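Local coordinates for periplasmic solute binding protein (PDB 4CL2) that binds manganese in the periplasm and, like other ZnuA-type solute-binding proteins, probably hands its metal to an ABC transporter for uptake into the cell, at residues R166-C174 / H213-N224; G241-L249 / L262-I270. All blocks are in the same frame, centred on the assembly; numbering follows the deposited sequence.

Contact 1 (R166-C174 / H213-N224); sequences RWFVTSEGC and HKIKFIFSESTN. With MN (manganese (II) ion), chain L.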
loop_
_atom_site.group_PDB
_atom_site.type_symbol
_atom_site.label_atom_id
_atom_site.label_comp_id
_atom_site.label_asym_id
_atom_site.label_seq_id
_atom_site.Cartn_x
_atom_site.Cartn_y
_atom_site.Cartn_z
ATOM N N ARG A 166 10.049 -1.750 -19.635
ATOM C CA ARG A 166 9.091 -1.138 -18.731
ATOM C C ARG A 166 8.039 -2.145 -18.161
ATOM O O ARG A 166 6.848 -2.113 -18.456
ATOM C CB ARG A 166 8.429 0.057 -19.370
ATOM C CG ARG A 166 9.470 1.173 -19.660
ATOM C CD ARG A 166 8.959 2.257 -20.617
ATOM N NE ARG A 166 8.038 3.057 -19.898
ATOM C CZ ARG A 166 8.292 4.193 -19.210
ATOM N NH1 ARG A 166 9.444 4.818 -19.178
ATOM N NH2 ARG A 166 7.295 4.677 -18.565
ATOM N N TRP A 167 8.546 -3.014 -17.335
ATOM C CA TRP A 167 7.771 -4.100 -16.709
ATOM C C TRP A 167 8.079 -4.108 -15.250
ATOM O O TRP A 167 9.268 -4.065 -14.864
ATOM C CB TRP A 167 8.200 -5.435 -17.255
ATOM C CG TRP A 167 7.780 -5.659 -18.638
ATOM C CD1 TRP A 167 8.501 -5.435 -19.758
ATOM C CD2 TRP A 167 6.528 -6.166 -19.056
ATOM N NE1 TRP A 167 7.770 -5.741 -20.845
ATOM C CE2 TRP A 167 6.542 -6.190 -20.445
ATOM C CE3 TRP A 167 5.390 -6.590 -18.386
ATOM C CZ2 TRP A 167 5.469 -6.650 -21.192
ATOM C CZ3 TRP A 167 4.320 -7.049 -19.130
ATOM C CH2 TRP A 167 4.363 -7.064 -20.506
ATOM N N PHE A 168 7.039 -4.200 -14.433
ATOM C CA PHE A 168 7.180 -4.387 -12.969
ATOM C C PHE A 168 6.643 -5.813 -12.751
ATOM O O PHE A 168 5.447 -6.028 -12.967
ATOM C CB PHE A 168 6.345 -3.453 -12.143
ATOM C CG PHE A 168 6.808 -2.035 -12.136
ATOM C CD1 PHE A 168 8.136 -1.697 -12.394
ATOM C CD2 PHE A 168 5.894 -1.028 -11.869
ATOM C CE1 PHE A 168 8.499 -0.354 -12.370
ATOM C CE2 PHE A 168 6.282 0.302 -11.849
ATOM C CZ PHE A 168 7.589 0.620 -12.101
ATOM N N VAL A 169 7.516 -6.744 -12.396
ATOM C CA VAL A 169 7.130 -8.186 -12.213
ATOM C C VAL A 169 7.361 -8.653 -10.769
ATOM O O VAL A 169 8.441 -8.565 -10.240
ATOM C CB VAL A 169 7.891 -9.103 -13.166
ATOM C CG1 VAL A 169 7.434 -10.572 -13.050
ATOM C CG2 VAL A 169 7.699 -8.602 -14.594
ATOM N N THR A 170 6.287 -9.048 -10.145
ATOM C CA THR A 170 6.293 -9.283 -8.714
ATOM C C THR A 170 5.585 -10.605 -8.456
ATOM O O THR A 170 5.143 -11.279 -9.396
ATOM C CB THR A 170 5.590 -8.198 -7.924
ATOM O OG1 THR A 170 4.271 -8.085 -8.427
ATOM C CG2 THR A 170 6.291 -6.867 -8.043
ATOM N N SER A 171 5.503 -10.976 -7.183
ATOM C CA SER A 171 4.874 -12.250 -6.834
ATOM C C SER A 171 3.370 -11.940 -6.646
ATOM O O SER A 171 2.553 -12.449 -7.432
ATOM C CB SER A 171 5.530 -12.822 -5.537
ATOM O OG SER A 171 6.881 -13.182 -5.858
ATOM N N GLU A 172 3.031 -11.259 -5.591
ATOM C CA GLU A 172 1.687 -10.677 -5.449
ATOM C C GLU A 172 1.501 -9.516 -6.420
ATOM O O GLU A 172 2.463 -8.840 -6.770
ATOM C CB GLU A 172 1.486 -10.138 -4.025
ATOM C CG GLU A 172 0.028 -9.832 -3.706
ATOM C CD GLU A 172 -0.156 -9.091 -2.386
ATOM O OE1 GLU A 172 0.654 -8.251 -2.025
ATOM O OE2 GLU A 172 -1.143 -9.271 -1.729
ATOM N N GLY A 173 0.255 -9.275 -6.865
ATOM C CA GLY A 173 -0.015 -8.094 -7.760
ATOM C C GLY A 173 -0.026 -6.787 -6.998
ATOM O O GLY A 173 -1.020 -6.024 -7.015
ATOM N N CYS A 174 1.084 -6.465 -6.362
ATOM C CA CYS A 174 1.155 -5.350 -5.453
ATOM C C CYS A 174 1.532 -4.031 -6.129
ATOM O O CYS A 174 1.503 -3.024 -5.468
ATOM C CB CYS A 174 2.183 -5.668 -4.351
ATOM S SG CYS A 174 3.814 -6.114 -4.944
ATOM N N HIS A 213 8.729 -11.321 -23.642
ATOM C CA HIS A 213 9.236 -9.938 -23.558
ATOM C C HIS A 213 10.624 -9.807 -22.972
ATOM O O HIS A 213 11.051 -8.726 -22.697
ATOM C CB HIS A 213 8.278 -9.039 -22.785
ATOM C CG HIS A 213 6.872 -9.115 -23.279
ATOM N ND1 HIS A 213 6.494 -8.638 -24.511
ATOM C CD2 HIS A 213 5.753 -9.627 -22.714
ATOM C CE1 HIS A 213 5.209 -8.870 -24.696
ATOM N NE2 HIS A 213 4.734 -9.463 -23.616
ATOM N N LYS A 214 11.345 -10.918 -22.815
ATOM C CA LYS A 214 12.728 -10.858 -22.342
ATOM C C LYS A 214 12.834 -10.040 -21.059
ATOM O O LYS A 214 13.745 -9.242 -20.883
ATOM C CB LYS A 214 13.665 -10.310 -23.428
ATOM C CG LYS A 214 13.950 -11.308 -24.554
ATOM C CD LYS A 214 15.203 -10.888 -25.335
ATOM C CE LYS A 214 15.566 -11.860 -26.448
ATOM N NZ LYS A 214 14.501 -11.951 -27.481
ATOM N N ILE A 215 11.923 -10.323 -20.137
ATOM C CA ILE A 215 11.895 -9.630 -18.848
ATOM C C ILE A 215 13.015 -10.144 -17.949
ATOM O O ILE A 215 13.283 -11.340 -17.881
ATOM C CB ILE A 215 10.522 -9.774 -18.189
ATOM C CG1 ILE A 215 9.467 -9.143 -19.113
ATOM C CG2 ILE A 215 10.571 -9.105 -16.836
ATOM C CD1 ILE A 215 8.033 -9.463 -18.797
ATOM N N LYS A 216 13.720 -9.222 -17.303
ATOM C CA LYS A 216 14.993 -9.520 -16.672
ATOM C C LYS A 216 14.931 -9.830 -15.153
ATOM O O LYS A 216 15.781 -10.503 -14.641
ATOM C CB LYS A 216 15.907 -8.304 -16.866
ATOM C CG LYS A 216 16.204 -7.986 -18.331
ATOM C CD LYS A 216 17.006 -9.081 -18.973
ATOM C CE LYS A 216 17.153 -8.818 -20.465
ATOM N NZ LYS A 216 17.533 -10.075 -21.158
ATOM N N PHE A 217 13.917 -9.313 -14.492
ATOM C CA PHE A 217 13.790 -9.411 -13.025
ATOM C C PHE A 217 12.380 -9.711 -12.564
ATOM O O PHE A 217 11.354 -9.187 -13.102
ATOM C CB PHE A 217 14.294 -8.100 -12.340
ATOM C CG PHE A 217 15.790 -7.935 -12.411
ATOM C CD1 PHE A 217 16.610 -8.485 -11.435
ATOM C CD2 PHE A 217 16.346 -7.224 -13.452
ATOM C CE1 PHE A 217 17.991 -8.340 -11.519
ATOM C CE2 PHE A 217 17.729 -7.077 -13.569
ATOM C CZ PHE A 217 18.548 -7.653 -12.606
ATOM N N ILE A 218 12.331 -10.485 -11.480
ATOM C CA ILE A 218 11.093 -10.696 -10.722
ATOM C C ILE A 218 11.341 -10.584 -9.225
ATOM O O ILE A 218 12.305 -11.161 -8.743
ATOM C CB ILE A 218 10.414 -12.083 -11.076
ATOM C CG1 ILE A 218 9.129 -12.305 -10.240
ATOM C CG2 ILE A 218 11.420 -13.205 -10.975
ATOM C CD1 ILE A 218 8.283 -13.491 -10.742
ATOM N N PHE A 219 10.483 -9.867 -8.516
ATOM C CA PHE A 219 10.612 -9.626 -7.067
ATOM C C PHE A 219 9.663 -10.491 -6.264
ATOM O O PHE A 219 8.658 -11.050 -6.798
ATOM C CB PHE A 219 10.270 -8.194 -6.742
ATOM C CG PHE A 219 11.158 -7.178 -7.424
ATOM C CD1 PHE A 219 12.381 -6.834 -6.855
ATOM C CD2 PHE A 219 10.800 -6.617 -8.633
ATOM C CE1 PHE A 219 13.216 -5.909 -7.472
ATOM C CE2 PHE A 219 11.614 -5.669 -9.244
ATOM C CZ PHE A 219 12.819 -5.331 -8.665
ATOM N N SER A 220 9.993 -10.666 -5.006
ATOM C CA SER A 220 9.000 -11.048 -3.990
ATOM C C SER A 220 8.827 -10.006 -2.963
ATOM O O SER A 220 9.412 -8.927 -3.068
ATOM C CB SER A 220 9.332 -12.431 -3.384
ATOM O OG SER A 220 10.550 -12.365 -2.608
ATOM N N GLU A 221 7.964 -10.247 -1.976
ATOM C CA GLU A 221 7.596 -9.252 -1.043
ATOM C C GLU A 221 7.739 -9.699 0.425
ATOM O O GLU A 221 7.862 -10.863 0.714
ATOM C CB GLU A 221 6.201 -8.692 -1.356
ATOM C CG GLU A 221 6.092 -8.175 -2.811
ATOM C CD GLU A 221 5.665 -9.227 -3.847
ATOM O OE1 GLU A 221 4.688 -9.855 -3.652
ATOM O OE2 GLU A 221 6.313 -9.389 -4.868
ATOM N N SER A 222 7.716 -8.729 1.328
ATOM C CA SER A 222 8.225 -8.986 2.701
ATOM C C SER A 222 7.278 -9.880 3.507
ATOM O O SER A 222 7.711 -10.532 4.464
ATOM C CB SER A 222 8.440 -7.689 3.469
ATOM O OG SER A 222 7.205 -6.960 3.685
ATOM N N THR A 223 6.043 -10.010 3.060
ATOM C CA THR A 223 5.103 -10.925 3.746
ATOM C C THR A 223 4.785 -12.196 3.010
ATOM O O THR A 223 3.879 -12.903 3.424
ATOM C CB THR A 223 3.824 -10.203 4.124
ATOM O OG1 THR A 223 3.051 -9.844 2.964
ATOM C CG2 THR A 223 4.179 -8.936 4.874
ATOM N N ASN A 224 5.503 -12.511 1.945
ATOM C CA ASN A 224 5.292 -13.780 1.264
ATOM C C ASN A 224 6.568 -14.512 1.014
ATOM O O ASN A 224 7.619 -14.047 1.399
ATOM C CB ASN A 224 4.406 -13.589 0.015
ATOM C CG ASN A 224 5.009 -12.668 -1.013
ATOM O OD1 ASN A 224 6.228 -12.614 -1.194
ATOM N ND2 ASN A 224 4.149 -11.974 -1.738
HETATM MN MN MN L . -1.359 -7.500 -0.310
HETATM O O HOH W 1 10.325 -6.345 -12.530
HETATM O O HOH W 2 3.176 -8.855 -1.544
#

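Contact 2 (G241-L249 / L262-I270); sequences GGVLYVDSL and LLRFSLTKI. With MN (manganese (II) ion), chain L; SO4 (sulfate ion), chain E; SO4 (sulfate ion), chain F.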
loop_
_atom_site.group_PDB
_atom_site.type_symbol
_atom_site.label_atom_id
_atom_site.label_comp_id
_atom_site.label_asym_id
_atom_site.label_seq_id
_atom_site.Cartn_x
_atom_site.Cartn_y
_atom_site.Cartn_z
ATOM N N GLY A 241 14.975 -10.480 -8.199
ATOM C CA GLY A 241 15.244 -9.056 -7.880
ATOM C C GLY A 241 15.314 -8.783 -6.383
ATOM O O GLY A 241 15.735 -7.694 -5.967
ATOM N N GLY A 242 14.916 -9.722 -5.570
ATOM C CA GLY A 242 14.894 -9.581 -4.096
ATOM C C GLY A 242 13.534 -9.181 -3.542
ATOM O O GLY A 242 12.519 -9.288 -4.248
ATOM N N VAL A 243 13.512 -8.685 -2.304
ATOM C CA VAL A 243 12.328 -8.426 -1.515
ATOM C C VAL A 243 11.904 -6.985 -1.471
ATOM O O VAL A 243 12.687 -6.110 -1.102
ATOM C CB VAL A 243 12.527 -8.896 -0.055
ATOM C CG1 VAL A 243 11.279 -8.646 0.754
ATOM C CG2 VAL A 243 12.907 -10.358 0.029
ATOM N N LEU A 244 10.655 -6.706 -1.830
ATOM C CA LEU A 244 10.048 -5.383 -1.698
ATOM C C LEU A 244 9.141 -5.342 -0.477
ATOM O O LEU A 244 8.644 -6.342 -0.024
ATOM C CB LEU A 244 9.168 -5.024 -2.901
ATOM C CG LEU A 244 9.891 -5.149 -4.256
ATOM C CD1 LEU A 244 8.879 -4.891 -5.422
ATOM C CD2 LEU A 244 11.056 -4.165 -4.381
ATOM N N TYR A 245 8.949 -4.129 0.031
ATOM C CA TYR A 245 8.008 -3.877 1.176
ATOM C C TYR A 245 6.794 -3.163 0.588
ATOM O O TYR A 245 6.858 -2.024 0.017
ATOM C CB TYR A 245 8.666 -2.975 2.243
ATOM C CG TYR A 245 9.638 -3.731 3.081
ATOM C CD1 TYR A 245 10.867 -4.029 2.612
ATOM C CD2 TYR A 245 9.249 -4.232 4.316
ATOM C CE1 TYR A 245 11.758 -4.769 3.344
ATOM C CE2 TYR A 245 10.137 -4.999 5.047
ATOM C CZ TYR A 245 11.370 -5.250 4.550
ATOM O OH TYR A 245 12.321 -6.012 5.236
ATOM N N VAL A 246 5.642 -3.828 0.671
ATOM C CA VAL A 246 4.400 -3.341 0.049
ATOM C C VAL A 246 3.135 -3.462 0.914
ATOM O O VAL A 246 2.304 -2.552 0.893
ATOM C CB VAL A 246 4.135 -3.971 -1.322
ATOM C CG1 VAL A 246 5.246 -3.671 -2.301
ATOM C CG2 VAL A 246 3.919 -5.462 -1.219
ATOM N N ASP A 247 2.989 -4.527 1.709
ATOM C CA ASP A 247 1.702 -4.828 2.364
ATOM C C ASP A 247 1.624 -4.381 3.807
ATOM O O ASP A 247 0.546 -4.395 4.377
ATOM C CB ASP A 247 1.420 -6.317 2.298
ATOM C CG ASP A 247 0.955 -6.764 0.915
ATOM O OD1 ASP A 247 0.504 -5.902 0.158
ATOM O OD2 ASP A 247 1.105 -7.973 0.638
ATOM N N SER A 248 2.770 -4.060 4.412
ATOM C CA SER A 248 2.860 -3.669 5.815
ATOM C C SER A 248 4.096 -2.848 5.982
ATOM O O SER A 248 5.087 -3.094 5.300
ATOM C CB SER A 248 2.984 -4.937 6.655
ATOM O OG SER A 248 3.200 -4.659 8.040
ATOM N N LEU A 249 4.087 -1.910 6.906
ATOM C CA LEU A 249 5.339 -1.317 7.361
ATOM C C LEU A 249 6.219 -2.408 7.959
ATOM O O LEU A 249 5.699 -3.433 8.487
ATOM C CB LEU A 249 5.088 -0.249 8.421
ATOM C CG LEU A 249 4.206 0.886 7.889
ATOM C CD1 LEU A 249 4.086 1.905 8.951
ATOM C CD2 LEU A 249 4.750 1.527 6.622
ATOM N N LEU A 262 8.751 3.179 3.213
ATOM C CA LEU A 262 8.304 2.046 2.436
ATOM C C LEU A 262 8.313 2.351 0.963
ATOM O O LEU A 262 8.840 1.559 0.142
ATOM C CB LEU A 262 6.892 1.598 2.847
ATOM C CG LEU A 262 6.281 0.414 2.078
ATOM C CD1 LEU A 262 5.454 -0.435 3.060
ATOM C CD2 LEU A 262 5.422 0.926 0.971
ATOM N N LEU A 263 7.702 3.456 0.551
ATOM C CA LEU A 263 7.736 3.838 -0.855
ATOM C C LEU A 263 9.179 4.029 -1.310
ATOM O O LEU A 263 9.564 3.614 -2.392
ATOM C CB LEU A 263 7.009 5.169 -1.075
ATOM C CG LEU A 263 5.502 5.093 -1.006
ATOM C CD1 LEU A 263 4.941 6.485 -1.246
ATOM C CD2 LEU A 263 4.899 4.127 -2.011
ATOM N N ARG A 264 9.963 4.759 -0.519
ATOM C CA ARG A 264 11.328 5.064 -0.887
ATOM C C ARG A 264 12.172 3.770 -1.039
ATOM O O ARG A 264 12.907 3.598 -2.012
ATOM C CB ARG A 264 11.967 5.996 0.117
ATOM C CG ARG A 264 13.359 6.431 -0.278
ATOM C CD ARG A 264 13.906 7.458 0.727
ATOM N NE ARG A 264 14.063 6.861 2.018
ATOM C CZ ARG A 264 14.484 7.486 3.110
ATOM N NH1 ARG A 264 14.717 8.798 3.101
ATOM N NH2 ARG A 264 14.636 6.773 4.231
ATOM N N PHE A 265 12.047 2.841 -0.098
ATOM C CA PHE A 265 12.789 1.599 -0.206
ATOM C C PHE A 265 12.414 0.793 -1.420
ATOM O O PHE A 265 13.273 0.391 -2.185
ATOM C CB PHE A 265 12.621 0.736 1.057
ATOM C CG PHE A 265 13.407 -0.511 1.025
ATOM C CD1 PHE A 265 14.692 -0.565 1.501
ATOM C CD2 PHE A 265 12.838 -1.666 0.490
ATOM C CE1 PHE A 265 15.428 -1.718 1.374
ATOM C CE2 PHE A 265 13.566 -2.825 0.366
ATOM C CZ PHE A 265 14.859 -2.848 0.802
ATOM N N SER A 266 11.119 0.544 -1.596
ATOM C CA SER A 266 10.693 -0.304 -2.698
ATOM C C SER A 266 10.961 0.331 -4.048
ATOM O O SER A 266 11.428 -0.370 -4.902
ATOM C CB SER A 266 9.236 -0.685 -2.516
ATOM O OG SER A 266 9.138 -1.525 -1.321
ATOM N N LEU A 267 10.706 1.611 -4.223
ATOM C CA LEU A 267 11.001 2.230 -5.484
ATOM C C LEU A 267 12.511 2.307 -5.750
ATOM O O LEU A 267 12.973 2.167 -6.878
ATOM C CB LEU A 267 10.330 3.555 -5.607
ATOM C CG LEU A 267 8.839 3.503 -6.020
ATOM C CD1 LEU A 267 7.926 2.687 -5.182
ATOM C CD2 LEU A 267 8.358 4.981 -6.062
ATOM N N THR A 268 13.316 2.542 -4.700
ATOM C CA THR A 268 14.774 2.499 -4.875
ATOM C C THR A 268 15.236 1.167 -5.363
ATOM O O THR A 268 16.051 1.019 -6.279
ATOM C CB THR A 268 15.508 2.962 -3.547
ATOM O OG1 THR A 268 15.192 4.296 -3.217
ATOM C CG2 THR A 268 16.994 2.797 -3.695
ATOM N N LYS A 269 14.729 0.096 -4.753
ATOM C CA LYS A 269 15.119 -1.206 -5.113
ATOM C C LYS A 269 14.713 -1.554 -6.575
ATOM O O LYS A 269 15.443 -2.110 -7.342
ATOM C CB LYS A 269 14.564 -2.221 -4.104
ATOM C CG LYS A 269 15.097 -3.595 -4.365
ATOM C CD LYS A 269 15.010 -4.456 -3.112
ATOM C CE LYS A 269 15.585 -5.800 -3.411
ATOM N NZ LYS A 269 17.091 -5.779 -3.464
ATOM N N ILE A 270 13.501 -1.111 -6.941
ATOM C CA ILE A 270 13.071 -1.307 -8.328
ATOM C C ILE A 270 13.977 -0.583 -9.329
ATOM O O ILE A 270 14.470 -1.194 -10.256
ATOM C CB ILE A 270 11.623 -0.861 -8.473
ATOM C CG1 ILE A 270 10.731 -1.791 -7.654
ATOM C CG2 ILE A 270 11.259 -0.838 -9.973
ATOM C CD1 ILE A 270 9.335 -1.236 -7.530
HETATM MN MN MN L . -1.359 -7.500 -0.310
HETATM S S SO4 E . 15.576 11.624 0.585
HETATM O O1 SO4 E . 16.192 11.057 -0.618
HETATM O O2 SO4 E . 14.430 10.782 0.939
HETATM O O3 SO4 E . 15.145 13.005 0.269
HETATM O O4 SO4 E . 16.503 11.686 1.714
HETATM S S SO4 F . 10.359 -6.673 8.967
HETATM O O1 SO4 F . 10.107 -7.140 7.605
HETATM O O2 SO4 F . 10.605 -7.932 9.712
HETATM O O3 SO4 F . 9.214 -5.991 9.560
HETATM O O4 SO4 F . 11.622 -5.886 9.099
#

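Contact 1 (R166-C174 / H213-N224)
V169 and F219 pair strands 167-170 and 217-221 through a backbone hydrogen bond, F219 N to V169 O at 3.0 Å, the strands running in the same general sense but with axes 46° apart. Where they splay, a water accepts from V169 N and donates to F217 O, carrying the pairing on.

At the divergent end the six-membered ring of W167 forms an offset stack with H213, the planes inclined at 27°, while I215 CD1 makes a CH-pi contact over the five-membered ring, 3.8 Å from its centroid. The two methyls of V169 divide the apolar work: CG1 meets I218 CG1 at 3.7 Å, and CG2 meets I215 CG2.

Polar chemistry takes over as the chain turns at S171. E221, bent at its second torsion (chi2 89°), turns the syn sides of its two oxygens to successive amides: OE2 takes S171 N at 2.9 Å, and OE1 takes E172 N, also at 2.9 Å. N224 ND2 reaches OE1 from above the carboxylate plane, so three N-H groups fix the buried acid. S171 OG donates to F219 O on an in-plane lone pair. E221 thus holds the turn that carries the metal ligand E172, whose extended side chain places OE2 2.3 Å from manganese, where N193 N also bonds to OE2.

In this C-terminal lobe of the ZnuA-family fold, both strands lead toward the metal site. Strand 185-188 flanks 167-170 and strand 239-244 flanks 217-221; helix 227-236 packs on S171 and I218, and helix 259-274 on F168 and F219.

Contact 2 (G241-L249 / L262-I270)
Y245 directs the edge of its ring toward the face of F265 in an offset edge-to-face pair, the main aromatic contact of a beta-alpha unit in which strand 239-244 is followed by helix 259-274; segment 262-270 of the helix runs nearly antiparallel to 241-244, at 171°. The ring planes stand at 87° with centroids 5.4 Å apart, and Y245 CD1 comes within 3.7 Å of F265 CE2. F265 is carried toward the strand with CG anti to its backbone N (chi1 -177°), which also brings the rim of its ring up to V243 O, lying near the ring plane.

Beside the aromatic pair, S266 OG donates a hydrogen bond of 2.7 Å to Y245 O, tilted out of the carbonyl plane. The same oxygen is crowded by L262, whose CG lies 3.2 Å from Y245 O with both methyls on the same side of it; CD1 continues to L249 CD2 at 4.1 Å, the two leucines crossing at about a right angle. This carbonyl thus accepts the S266 hydroxyl and has the L262 branch against it, at the point where the strand gives way to loop.

At the end of the strand, L244 CD2 rests against K269 CB and I270 CG1. K269 runs extended as far as CE and bends at its last torsion, its CD near V243 O and its CE 3.2 Å from G241 O, passing over G242, which has no side chain to obstruct it and adopts a positive phi.

Helices 12-22 and 133-158 cover other parts of this helix, through L262 and L263 respectively. D247, between Y245 and the L249 contact, points away from the helix, and its OD1 binds manganese at 2.5 Å.

In the fold
Contacts 1 and 2 share one sheet, since strands 217-221 and 239-244 are neighbours and I218 O probably accepts a hydrogen bond from G241 N. Contact 1 is buried and joins strand to strand; contact 2 packs a helix on the next strand and is only partly buried. Their chemistry differs accordingly: contact 1 passes from aromatic and aliphatic packing at one end to a carboxylate held by amides near the metal, whereas contact 2 is mostly apolar around a single serine bond. Both reach the manganese site, contact 1 supplying E172 and contact 2 D247, with H106 as third protein ligand. The two acids come close there, their like charges probably offset by the metal.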